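Local coordinates for caspase-1 (PDB 1M72), which probably cleaves protein substrates as a cysteine endopeptidase in the caspase cascade that carries out apoptosis in the moth Spodoptera frugiperda, at residues Asn60-Leu65 with Phe70-Phe75; Cys209-Tyr214 with Leu222-Phe227; Asn239-Asp242 with Met246-Gln249. One frame throughout, in Å; residues are numbered along the deposited sequence.

In the fold
From the N terminus, contact 1 comes first. It closes the short turn between helix 54-67 and strand 70-76, the latter an outermost strand of the central sheet within this chain. Contact 2 (209-214 with 222-227) closes the loop between helices 203-215 and 221-235. Contact 3 follows in the loop between helix 221-235 and strand 254-257, where 239-242 folds back on 246-249. The three are in series, and none encloses or crosses another. Contacts 1 and 2 touch: Asn60 and Leu61 pack on Cys209, and Val64 on Leu212, so helices 54-67 and 203-215 lie together. Contact 3 stands apart, about 16 Å from contact 2 between nearest atoms.

Contact 1 (Asn60-Leu65 with Phe70-Phe75); sequences NLSKVL and FKVTVF
Leu65 and Phe70 meet through both backbone and side chain. Phe70 N donates to Leu65 O at 2.9 Å, with an N-H...O angle of 147°. The donor is tilted out of the carbonyl plane. This bond spans the turn that takes the chain from helix to strand. The same Leu65 O lies at the edge of the Phe70 ring, in its plane, and CD1 is the nearest ring atom.

Leu65 can be followed outward from the backbone. Its CB touches two partners, 3.9 Å from Phe70 CD1 and 4.0 Å from Val72 CG2. CG lies anti to the carbonyl carbon (chi1 -59°), and the branch CD2 comes near ring atoms CD1 and CE1, off the ring plane. The CD2 to CD1 distance between Leu65 and Phe70 is 4.0 Å. The two side chains run obliquely to each other.

Helix 54-67 and strand 70-76 are the last two elements of a beta-alpha-beta unit that starts with strand 31-39. This unit is part of the caspase alpha/beta fold. The helix segment and strand segment run nearly antiparallel, at 161°, with axes 8.5 Å apart. In the beta sheet, Lys71 and Thr73 hydrogen-bond through their backbones to strand 31-39.

Val72 sits two residues further along the strand and spreads its methyls over the helix. Its CG2 reaches Leu65 CB and also Ser62 O. Its CG1 turns to Ser62 and lies 3.7 Å from Ser62 OG. Val74 CG2 only grazes Ser62 CB, at 4.5 Å. Leu65 and Phe70 both continue inward onto Leu102 of strand 98-106.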
loop_
_atom_site.group_PDB
_atom_site.type_symbol
_atom_site.label_atom_id
_atom_site.label_comp_id
_atom_site.label_asym_id
_atom_site.label_seq_id
_atom_site.Cartn_x
_atom_site.Cartn_y
_atom_site.Cartn_z
ATOM N N ASN C 60 6.011 4.115 -23.965
ATOM C CA ASN C 60 5.953 2.735 -23.526
ATOM C C ASN C 60 4.640 2.434 -22.743
ATOM O O ASN C 60 3.971 1.455 -23.004
ATOM C CB ASN C 60 7.188 2.534 -22.649
ATOM C CG ASN C 60 7.497 1.094 -22.344
ATOM O OD1 ASN C 60 6.855 0.150 -22.861
ATOM N ND2 ASN C 60 8.516 0.900 -21.484
ATOM N N LEU C 61 4.259 3.291 -21.800
ATOM C CA LEU C 61 3.061 3.015 -21.002
ATOM C C LEU C 61 1.803 3.151 -21.876
ATOM O O LEU C 61 0.870 2.365 -21.799
ATOM C CB LEU C 61 3.004 3.962 -19.784
ATOM C CG LEU C 61 1.800 3.741 -18.863
ATOM C CD1 LEU C 61 1.827 2.326 -18.247
ATOM C CD2 LEU C 61 1.794 4.786 -17.787
ATOM N N SER C 62 1.802 4.174 -22.701
ATOM C CA SER C 62 0.708 4.414 -23.614
ATOM C C SER C 62 0.511 3.186 -24.520
ATOM O O SER C 62 -0.604 2.727 -24.724
ATOM C CB SER C 62 1.031 5.646 -24.472
ATOM O OG SER C 62 0.104 5.777 -25.534
ATOM N N LYS C 63 1.605 2.653 -25.057
ATOM C CA LYS C 63 1.494 1.507 -25.934
ATOM C C LYS C 63 0.940 0.252 -25.245
ATOM O O LYS C 63 0.061 -0.441 -25.788
ATOM C CB LYS C 63 2.851 1.184 -26.561
ATOM C CG LYS C 63 2.872 -0.147 -27.305
ATOM C CD LYS C 63 4.074 -0.280 -28.282
ATOM C CE LYS C 63 4.031 -1.647 -29.034
ATOM N NZ LYS C 63 5.060 -1.766 -30.117
ATOM N N VAL C 64 1.447 -0.062 -24.062
ATOM C CA VAL C 64 0.936 -1.244 -23.413
ATOM C C VAL C 64 -0.513 -1.065 -22.925
ATOM O O VAL C 64 -1.320 -1.986 -23.035
ATOM C CB VAL C 64 1.862 -1.719 -22.277
ATOM C CG1 VAL C 64 1.740 -0.780 -21.039
ATOM C CG2 VAL C 64 1.519 -3.173 -21.940
ATOM N N LEU C 65 -0.869 0.112 -22.422
ATOM C CA LEU C 65 -2.234 0.313 -21.974
ATOM C C LEU C 65 -3.238 0.245 -23.161
ATOM O O LEU C 65 -4.400 -0.127 -22.985
ATOM C CB LEU C 65 -2.352 1.635 -21.210
ATOM C CG LEU C 65 -1.441 1.719 -19.975
ATOM C CD1 LEU C 65 -1.568 3.084 -19.332
ATOM C CD2 LEU C 65 -1.822 0.620 -18.970
ATOM N N PHE C 70 -7.312 0.325 -22.948
ATOM C CA PHE C 70 -7.520 1.689 -22.448
ATOM C C PHE C 70 -7.605 2.720 -23.578
ATOM O O PHE C 70 -6.964 2.571 -24.608
ATOM C CB PHE C 70 -6.358 2.105 -21.505
ATOM C CG PHE C 70 -6.435 1.494 -20.136
ATOM C CD1 PHE C 70 -5.728 0.318 -19.831
ATOM C CD2 PHE C 70 -7.243 2.072 -19.147
ATOM C CE1 PHE C 70 -5.823 -0.279 -18.553
ATOM C CE2 PHE C 70 -7.348 1.478 -17.865
ATOM C CZ PHE C 70 -6.645 0.310 -17.561
ATOM N N LYS C 71 -8.415 3.756 -23.392
ATOM C CA LYS C 71 -8.453 4.836 -24.361
ATOM C C LYS C 71 -7.422 5.773 -23.686
ATOM O O LYS C 71 -7.713 6.412 -22.673
ATOM C CB LYS C 71 -9.825 5.526 -24.417
ATOM C CG LYS C 71 -9.965 6.548 -25.574
ATOM C CD LYS C 71 -11.012 7.684 -25.271
ATOM C CE LYS C 71 -10.631 8.477 -23.972
ATOM N NZ LYS C 71 -11.445 9.670 -23.541
ATOM N N VAL C 72 -6.226 5.845 -24.252
ATOM C CA VAL C 72 -5.157 6.640 -23.667
ATOM C C VAL C 72 -5.080 8.101 -24.072
ATOM O O VAL C 72 -5.148 8.426 -25.261
ATOM C CB VAL C 72 -3.774 6.020 -24.000
ATOM C CG1 VAL C 72 -2.631 6.862 -23.372
ATOM C CG2 VAL C 72 -3.711 4.589 -23.492
ATOM N N THR C 73 -4.942 8.988 -23.089
ATOM C CA THR C 73 -4.736 10.401 -23.391
ATOM C C THR C 73 -3.468 10.854 -22.640
ATOM O O THR C 73 -3.381 10.743 -21.408
ATOM C CB THR C 73 -5.904 11.276 -22.946
ATOM O OG1 THR C 73 -7.095 10.854 -23.604
ATOM C CG2 THR C 73 -5.648 12.712 -23.323
ATOM N N VAL C 74 -2.477 11.339 -23.388
ATOM C CA VAL C 74 -1.226 11.835 -22.807
ATOM C C VAL C 74 -1.278 13.375 -22.734
ATOM O O VAL C 74 -1.477 14.010 -23.751
ATOM C CB VAL C 74 -0.029 11.464 -23.687
ATOM C CG1 VAL C 74 1.256 12.079 -23.106
ATOM C CG2 VAL C 74 0.068 9.968 -23.824
ATOM N N PHE C 75 -1.093 13.962 -21.553
ATOM C CA PHE C 75 -1.108 15.415 -21.392
ATOM C C PHE C 75 0.300 15.864 -21.127
ATOM O O PHE C 75 0.808 15.726 -19.999
ATOM C CB PHE C 75 -1.993 15.834 -20.224
ATOM C CG PHE C 75 -3.428 15.679 -20.505
ATOM C CD1 PHE C 75 -4.132 14.592 -20.009
ATOM C CD2 PHE C 75 -4.090 16.618 -21.284
ATOM C CE1 PHE C 75 -5.501 14.436 -20.276
ATOM C CE2 PHE C 75 -5.447 16.479 -21.561
ATOM C CZ PHE C 75 -6.164 15.381 -21.053
#

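Contact 2 (Cys209-Tyr214 with Leu222-Phe227); sequences CEELRY and LTLLTF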
loop_
_atom_site.group_PDB
_atom_site.type_symbol
_atom_site.label_atom_id
_atom_site.label_comp_id
_atom_site.label_asym_id
_atom_site.label_seq_id
_atom_site.Cartn_x
_atom_site.Cartn_y
_atom_site.Cartn_z
ATOM N N CYS C 209 5.897 -1.544 -17.448
ATOM C CA CYS C 209 5.557 -1.820 -18.832
ATOM C C CYS C 209 5.943 -3.235 -19.261
ATOM O O CYS C 209 5.166 -3.912 -19.977
ATOM C CB CYS C 209 6.189 -0.767 -19.746
ATOM S SG CYS C 209 5.378 0.851 -19.541
ATOM N N GLU C 210 7.110 -3.692 -18.812
ATOM C CA GLU C 210 7.550 -5.049 -19.124
ATOM C C GLU C 210 6.621 -6.104 -18.496
ATOM O O GLU C 210 6.243 -7.072 -19.154
ATOM C CB GLU C 210 9.002 -5.289 -18.657
ATOM C CG GLU C 210 9.529 -6.697 -18.974
ATOM C CD GLU C 210 11.060 -6.856 -18.771
ATOM O OE1 GLU C 210 11.560 -6.663 -17.634
ATOM O OE2 GLU C 210 11.774 -7.188 -19.753
ATOM N N GLU C 211 6.228 -5.921 -17.241
ATOM C CA GLU C 211 5.361 -6.907 -16.593
ATOM C C GLU C 211 3.951 -6.897 -17.204
ATOM O O GLU C 211 3.304 -7.954 -17.321
ATOM C CB GLU C 211 5.280 -6.621 -15.095
ATOM C CG GLU C 211 5.088 -7.836 -14.251
ATOM C CD GLU C 211 6.108 -8.936 -14.558
ATOM O OE1 GLU C 211 7.328 -8.704 -14.410
ATOM O OE2 GLU C 211 5.673 -10.037 -14.944
ATOM N N LEU C 212 3.482 -5.702 -17.573
ATOM C CA LEU C 212 2.184 -5.545 -18.212
ATOM C C LEU C 212 2.215 -6.198 -19.592
ATOM O O LEU C 212 1.234 -6.816 -19.993
ATOM C CB LEU C 212 1.804 -4.070 -18.357
ATOM C CG LEU C 212 1.327 -3.383 -17.062
ATOM C CD1 LEU C 212 0.976 -1.919 -17.318
ATOM C CD2 LEU C 212 0.099 -4.147 -16.490
ATOM N N ARG C 213 3.326 -6.071 -20.322
ATOM C CA ARG C 213 3.414 -6.727 -21.631
ATOM C C ARG C 213 3.379 -8.265 -21.493
ATOM O O ARG C 213 2.685 -8.932 -22.244
ATOM C CB ARG C 213 4.696 -6.327 -22.365
ATOM C CG ARG C 213 4.575 -5.133 -23.269
ATOM C CD ARG C 213 5.927 -4.877 -23.964
ATOM N NE ARG C 213 6.660 -3.733 -23.396
ATOM C CZ ARG C 213 7.729 -3.817 -22.603
ATOM N NH1 ARG C 213 8.226 -5.006 -22.268
ATOM N NH2 ARG C 213 8.285 -2.709 -22.115
ATOM N N TYR C 214 4.111 -8.811 -20.518
ATOM C CA TYR C 214 4.192 -10.259 -20.279
ATOM C C TYR C 214 2.940 -10.925 -19.700
ATOM O O TYR C 214 2.523 -11.971 -20.187
ATOM C CB TYR C 214 5.386 -10.581 -19.353
ATOM C CG TYR C 214 5.527 -12.054 -18.938
ATOM C CD1 TYR C 214 5.896 -13.050 -19.873
ATOM C CD2 TYR C 214 5.277 -12.457 -17.614
ATOM C CE1 TYR C 214 6.014 -14.413 -19.499
ATOM C CE2 TYR C 214 5.385 -13.814 -17.222
ATOM C CZ TYR C 214 5.753 -14.789 -18.176
ATOM O OH TYR C 214 5.829 -16.130 -17.798
ATOM N N LEU C 222 -2.269 -7.000 -7.910
ATOM C CA LEU C 222 -1.347 -7.046 -6.781
ATOM C C LEU C 222 -0.157 -7.991 -7.052
ATOM O O LEU C 222 0.988 -7.618 -6.801
ATOM C CB LEU C 222 -2.100 -7.385 -5.483
ATOM C CG LEU C 222 -3.045 -6.206 -5.115
ATOM C CD1 LEU C 222 -3.625 -6.406 -3.733
ATOM C CD2 LEU C 222 -2.287 -4.850 -5.167
ATOM N N THR C 223 -0.416 -9.167 -7.637
ATOM C CA THR C 223 0.657 -10.115 -7.927
ATOM C C THR C 223 1.604 -9.548 -8.961
ATOM O O THR C 223 2.832 -9.713 -8.893
ATOM C CB THR C 223 0.099 -11.436 -8.438
ATOM O OG1 THR C 223 -0.660 -12.056 -7.386
ATOM C CG2 THR C 223 1.230 -12.362 -8.884
ATOM N N LEU C 224 1.011 -8.850 -9.905
ATOM C CA LEU C 224 1.749 -8.221 -10.986
ATOM C C LEU C 224 2.675 -7.116 -10.443
ATOM O O LEU C 224 3.823 -7.045 -10.816
ATOM C CB LEU C 224 0.755 -7.640 -11.978
ATOM C CG LEU C 224 1.394 -7.252 -13.298
ATOM C CD1 LEU C 224 0.454 -7.695 -14.457
ATOM C CD2 LEU C 224 1.680 -5.755 -13.307
ATOM N N LEU C 225 2.142 -6.254 -9.567
ATOM C CA LEU C 225 2.931 -5.185 -8.993
ATOM C C LEU C 225 3.968 -5.771 -8.023
ATOM O O LEU C 225 4.996 -5.144 -7.789
ATOM C CB LEU C 225 2.017 -4.132 -8.330
ATOM C CG LEU C 225 1.258 -3.299 -9.390
ATOM C CD1 LEU C 225 0.294 -2.270 -8.759
ATOM C CD2 LEU C 225 2.309 -2.621 -10.288
ATOM N N THR C 226 3.719 -6.981 -7.487
ATOM C CA THR C 226 4.711 -7.609 -6.626
ATOM C C THR C 226 5.943 -7.916 -7.509
ATOM O O THR C 226 7.077 -7.628 -7.131
ATOM C CB THR C 226 4.215 -8.897 -6.034
ATOM O OG1 THR C 226 3.249 -8.606 -5.023
ATOM C CG2 THR C 226 5.356 -9.668 -5.406
ATOM N N PHE C 227 5.722 -8.461 -8.706
ATOM C CA PHE C 227 6.844 -8.738 -9.563
ATOM C C PHE C 227 7.441 -7.465 -10.166
ATOM O O PHE C 227 8.620 -7.431 -10.528
ATOM C CB PHE C 227 6.448 -9.782 -10.623
ATOM C CG PHE C 227 6.118 -11.146 -10.021
ATOM C CD1 PHE C 227 4.964 -11.839 -10.409
ATOM C CD2 PHE C 227 6.899 -11.654 -8.962
ATOM C CE1 PHE C 227 4.591 -12.990 -9.742
ATOM C CE2 PHE C 227 6.534 -12.826 -8.268
ATOM C CZ PHE C 227 5.370 -13.491 -8.657
#
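Leu224 is the first residue of 222-227 to touch the other helix, and it meets both Glu211 and Leu212. Its CG is anti to the backbone N (chi1 -166°), which carries both methyls toward 209-214. CG lies 3.9 Å from Glu211 CG, and the two side chains lie alongside each other, running opposite ways. CD2 meets Leu212 CD2 at 3.9 Å, where the side chains cross at about a right angle. CD1 lies 4.0 Å from the backbone Glu211 O. The carbonyl Leu224 O is 3.7 Å from Glu211 CG.

One turn later, Phe227 brings its CB to the Glu211 carboxylate, 4.0 Å from OE1. The ring and carboxylate planes are 62° apart. A bend in the Glu211 chain after CB lays CG against Leu224 and brings the carboxylate to Phe227 CB.

The helix segments cross at 134°, with axes 9.7 Å apart. Leu222 and Thr226 of the second helix pack on Thr226 and Leu222 of the second subunit. The contact therefore lies next to the dimer interface.

Glu211 OE1 forms a salt bridge with Lys231, a turn further along helix 221-235, which probably offsets its charge. The join is thus mainly apolar, with the charged end held at its margin.

Contact 3 (Asn239-Asp242 with Met246-Gln249); sequences NAPD and MHQQ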
loop_
_atom_site.group_PDB
_atom_site.type_symbol
_atom_site.label_atom_id
_atom_site.label_comp_id
_atom_site.label_asym_id
_atom_site.label_seq_id
_atom_site.Cartn_x
_atom_site.Cartn_y
_atom_site.Cartn_z
ATOM N N ASN C 239 24.167 4.055 -11.342
ATOM C CA ASN C 239 25.551 4.189 -11.756
ATOM C C ASN C 239 25.756 5.677 -11.967
ATOM O O ASN C 239 25.208 6.268 -12.910
ATOM C CB ASN C 239 25.856 3.421 -13.058
ATOM C CG ASN C 239 27.272 3.702 -13.591
ATOM O OD1 ASN C 239 27.435 4.318 -14.640
ATOM N ND2 ASN C 239 28.289 3.259 -12.866
ATOM N N ALA C 240 26.524 6.269 -11.062
ATOM C CA ALA C 240 26.841 7.687 -11.097
ATOM C C ALA C 240 28.242 7.812 -10.505
ATOM O O ALA C 240 28.413 8.246 -9.376
ATOM C CB ALA C 240 25.848 8.444 -10.253
ATOM N N PRO C 241 29.266 7.407 -11.263
ATOM C CA PRO C 241 30.664 7.473 -10.793
ATOM C C PRO C 241 31.142 8.879 -10.397
ATOM O O PRO C 241 32.082 9.024 -9.613
ATOM C CB PRO C 241 31.462 6.904 -11.965
ATOM C CG PRO C 241 30.433 5.986 -12.679
ATOM C CD PRO C 241 29.174 6.824 -12.614
ATOM N N ASP C 242 30.499 9.906 -10.935
ATOM C CA ASP C 242 30.855 11.275 -10.597
ATOM C C ASP C 242 30.366 11.713 -9.197
ATOM O O ASP C 242 30.841 12.726 -8.668
ATOM C CB ASP C 242 30.248 12.228 -11.613
ATOM C CG ASP C 242 28.741 12.230 -11.543
ATOM O OD1 ASP C 242 28.140 11.132 -11.730
ATOM O OD2 ASP C 242 28.168 13.312 -11.292
ATOM N N MET C 246 25.500 9.199 -4.707
ATOM C CA MET C 246 24.385 8.795 -5.585
ATOM C C MET C 246 24.691 7.478 -6.337
ATOM O O MET C 246 23.866 6.941 -7.069
ATOM C CB MET C 246 24.129 9.864 -6.638
ATOM C CG MET C 246 23.852 11.254 -6.088
ATOM S SD MET C 246 22.448 11.225 -4.991
ATOM C CE MET C 246 21.047 11.155 -6.258
ATOM N N HIS C 247 25.884 6.954 -6.132
ATOM C CA HIS C 247 26.314 5.786 -6.845
ATOM C C HIS C 247 25.971 4.428 -6.221
ATOM O O HIS C 247 26.082 4.251 -5.028
ATOM C CB HIS C 247 27.824 5.914 -7.089
ATOM C CG HIS C 247 28.356 4.918 -8.065
ATOM N ND1 HIS C 247 27.870 4.807 -9.352
ATOM C CD2 HIS C 247 29.309 3.960 -7.930
ATOM C CE1 HIS C 247 28.504 3.822 -9.963
ATOM N NE2 HIS C 247 29.380 3.293 -9.123
ATOM N N GLN C 248 25.574 3.478 -7.070
ATOM C CA GLN C 248 25.203 2.122 -6.666
ATOM C C GLN C 248 24.047 2.113 -5.703
ATOM O O GLN C 248 24.034 1.334 -4.761
ATOM C CB GLN C 248 26.395 1.408 -6.015
ATOM C CG GLN C 248 27.644 1.367 -6.912
ATOM C CD GLN C 248 28.772 0.579 -6.283
ATOM O OE1 GLN C 248 29.934 0.857 -6.533
ATOM N NE2 GLN C 248 28.429 -0.416 -5.457
ATOM N N GLN C 249 23.076 2.986 -5.932
ATOM C CA GLN C 249 21.929 3.036 -5.042
ATOM C C GLN C 249 20.816 2.128 -5.580
ATOM O O GLN C 249 20.797 1.780 -6.771
ATOM C CB GLN C 249 21.471 4.487 -4.864
ATOM C CG GLN C 249 22.616 5.398 -4.385
ATOM C CD GLN C 249 23.060 5.049 -2.980
ATOM O OE1 GLN C 249 22.279 5.168 -2.048
ATOM N NE2 GLN C 249 24.310 4.592 -2.825
#
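This contact lies in the loop between helix 221-235 and strand 254-257, on the rim of the substrate cleft of the caspase domain. His247 and Ala240 hold the two arms of the loop together. Ala240 N donates to His247 ND1 at 2.6 Å, a very short distance whose exact value is doubtful. The bond is nearly straight, with an N-H...N angle of 165°, and the donor lies close to the ring plane. This is consistent with an unprotonated ND1.

The imidazole has CG anti to the backbone N (chi1 -168°), and its ND1 and CE1 edge meets 239-242. The Asn239 side chain runs beside the imidazole in the same direction. Its ND2 comes 3.0 Å from His247 CE1, which is unusually tight and doubtful in detail. The amide and ring planes are 66° apart. Pro241 crosses obliquely near the ring, with CG 4.0 Å from His247 CE1. Pro241 CA is over one face toward the rim, and Gln248 CG is over the opposite face. The ring is flanked by its own neighbour Gln248 and by Pro241 of the other arm.

Ala240 CB packs on Met246, 4.2 Å from Met246 CB. Beyond the ring, Gln249 NE2 bonds to His247 O at 2.8 Å. This donor sits above the carbonyl plane.

Asn239 N bonds an acidic side chain of the bound peptide, and Met246 packs on an apolar one, its side chain about 8 Å from that of Cys150, the probable catalytic cysteine. Ser238, which follows helix 221-235, bonds Met246 O and Gln249 N. The loop thus leaves that helix, rests Met246 and Gln249 against Trp195 of strand 195-197, and runs on to strand 254-257.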